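Local atomic coordinates of putative sugar binding protein (Bacteroides vulgatus ATCC 8482, PDB entry 3KEZ), a protein that probably binds sugars at the outer membrane as a SusD-family nutrient-binding protein, and carries a bound calcium ion. Residues F25-N28 with G29-S32. Residues are numbered along the deposited sequence; the frame is centred on the assembly and turned at random.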
ATOM      1  N   PHE A  25      24.367   3.511   2.613  1.00 17.03           N
ATOM      2  CA  PHE A  25      24.329   4.168   1.309  1.00 15.27           C
ATOM      3  C   PHE A  25      23.408   3.452   0.340  1.00 15.46           C
ATOM      4  O   PHE A  25      22.622   4.080  -0.375  1.00  9.38           O
ATOM      5  CB  PHE A  25      25.744   4.208   0.709  1.00 16.92           C
ATOM      6  CG  PHE A  25      25.787   4.819  -0.662  1.00 22.03           C
ATOM      7  CD1 PHE A  25      25.817   6.201  -0.817  1.00 28.14           C
ATOM      8  CD2 PHE A  25      25.771   4.020  -1.793  1.00 25.79           C
ATOM      9  CE1 PHE A  25      25.852   6.769  -2.071  1.00 27.17           C
ATOM     10  CE2 PHE A  25      25.783   4.582  -3.055  1.00 25.63           C
ATOM     11  CZ  PHE A  25      25.831   5.965  -3.190  1.00 29.02           C
ATOM     12  N   THR A  26      23.480   2.127   0.330  1.00 13.87           N
ATOM     13  CA  THR A  26      22.623   1.353  -0.540  1.00 10.62           C
ATOM     14  C   THR A  26      21.158   1.541  -0.113  1.00 12.20           C
ATOM     15  O   THR A  26      20.310   1.729  -0.976  1.00 12.37           O
ATOM     16  CB  THR A  26      23.022  -0.133  -0.569  1.00  9.41           C
ATOM     17  OG1 THR A  26      24.415  -0.240  -0.887  1.00  8.19           O
ATOM     18  CG2 THR A  26      22.212  -0.917  -1.623  1.00  9.42           C
ATOM     19  N   LEU A  27      20.869   1.534   1.199  1.00 13.49           N
ATOM     20  CA  LEU A  27      19.475   1.727   1.664  1.00 13.69           C
ATOM     21  C   LEU A  27      18.961   3.114   1.265  1.00 13.61           C
ATOM     22  O   LEU A  27      17.833   3.248   0.825  1.00 13.39           O
ATOM     23  CB  LEU A  27      19.273   1.480   3.175  1.00 14.10           C
ATOM     24  CG  LEU A  27      19.023   0.018   3.561  1.00 14.01           C
ATOM     25  CD1 LEU A  27      19.235  -0.238   5.109  1.00 10.25           C
ATOM     26  CD2 LEU A  27      17.635  -0.460   3.001  1.00 10.89           C
ATOM     27  N   ASN A  28      19.805   4.123   1.399  1.00 14.94           N
ATOM     28  CA  ASN A  28      19.409   5.462   1.028  1.00 15.67           C
ATOM     29  C   ASN A  28      18.999   5.525  -0.434  1.00 13.52           C
ATOM     30  O   ASN A  28      17.986   6.143  -0.758  1.00 12.36           O
ATOM     31  CB  ASN A  28      20.532   6.468   1.318  1.00 18.67           C
ATOM     32  CG  ASN A  28      20.831   6.610   2.809  1.00 16.69           C
ATOM     33  OD1 ASN A  28      19.970   6.386   3.648  1.00 28.08           O
ATOM     34  ND2 ASN A  28      22.060   6.990   3.136  1.00 32.33           N
ATOM     35  N   GLY A  29      19.768   4.874  -1.308  1.00 10.12           N
ATOM     36  CA  GLY A  29      19.388   4.747  -2.709  1.00 13.95           C
ATOM     37  C   GLY A  29      18.038   4.075  -2.887  1.00 15.25           C
ATOM     38  O   GLY A  29      17.225   4.515  -3.704  1.00 12.23           O
ATOM     39  N   ILE A  30      17.791   3.012  -2.108  1.00 13.37           N
ATOM     40  CA  ILE A  30      16.522   2.275  -2.198  1.00 11.54           C
ATOM     41  C   ILE A  30      15.343   3.221  -1.838  1.00 11.24           C
ATOM     42  O   ILE A  30      14.416   3.357  -2.587  1.00 12.78           O
ATOM     43  CB  ILE A  30      16.538   0.994  -1.303  1.00 11.79           C
ATOM     44  CG1 ILE A  30      17.440  -0.089  -1.924  1.00 14.37           C
ATOM     45  CG2 ILE A  30      15.145   0.472  -1.083  1.00  6.58           C
ATOM     46  CD1 ILE A  30      18.073  -1.072  -0.901  1.00 12.78           C
ATOM     47  N   TYR A  31      15.453   3.926  -0.718  1.00 13.56           N
ATOM     48  CA  TYR A  31      14.393   4.807  -0.264  1.00 13.45           C
ATOM     49  C   TYR A  31      14.208   5.918  -1.292  1.00 12.66           C
ATOM     50  O   TYR A  31      13.085   6.275  -1.608  1.00 10.05           O
ATOM     51  CB  TYR A  31      14.709   5.378   1.132  1.00 13.67           C
ATOM     52  CG  TYR A  31      14.470   4.369   2.248  1.00 12.89           C
ATOM     53  CD1 TYR A  31      13.177   3.897   2.537  1.00 14.22           C
ATOM     54  CD2 TYR A  31      15.520   3.904   3.022  1.00 11.09           C
ATOM     55  CE1 TYR A  31      12.947   2.979   3.561  1.00 11.17           C
ATOM     56  CE2 TYR A  31      15.301   2.966   4.076  1.00 13.82           C
ATOM     57  CZ  TYR A  31      14.006   2.503   4.317  1.00 12.16           C
ATOM     58  OH  TYR A  31      13.782   1.591   5.326  1.00 10.86           O
ATOM     59  N   SER A  32      15.294   6.411  -1.887  1.00 13.78           N
ATOM     60  CA  SER A  32      15.175   7.472  -2.896  0.50 14.92           C
ATOM     61  C   SER A  32      14.387   6.956  -4.115  1.00 16.48           C
ATOM     62  O   SER A  32      13.508   7.664  -4.648  1.00 14.66           O
ATOM     63  CB  SER A  32      16.558   8.010  -3.296  0.50 15.47           C
ATOM     64  OG  SER A  32      16.466   8.845  -4.433  0.50 14.16           O
TER
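The side chain of L27 meets those of I30 and Y31 through one methyl, CD2. L27 CD2 lies 4.0 Å from I30 CD1, and the two aliphatic chains cross at a slant. The same L27 CD2 is 4.3 Å from Y31 CE2, a looser apolar approach to the ring. I30 CG1 sits beside its own backbone N (chi1 -73°), 3.5 Å from T26 O; with chi2 extended, CD1 lies near T26 O and L27 CD2. T26 adds a weaker flank, its CG2 standing 4.2 Å from I30 CD1. The Y31 ring also reaches back over the preceding turn. Its CD2 lies 3.3 Å from L27 O, which approaches the ring obliquely. That carbonyl accepts the Y31 N-H at 2.9 Å from N to O. At the far end of the ring, Y31 OH is hydrogen-bonded to Q118 and to the backbone N of V193. A phenylalanine here would probably leave Q118 and the V193 amide without this hydroxyl partner. L27, I30 and Y31 also pack on helix 109-134, while T26, L27 and I30 touch helix 80-96. N28 and S32 are exposed; in the backbone, S32 N is hydrogen-bonded to N28 O at 2.9 Å. The i to i+4 backbone bonds and the buried apolar side are typical of an amphipathic alpha-helix, here helix 20-34 in the helical, TPR-related part of a SusD-like fold.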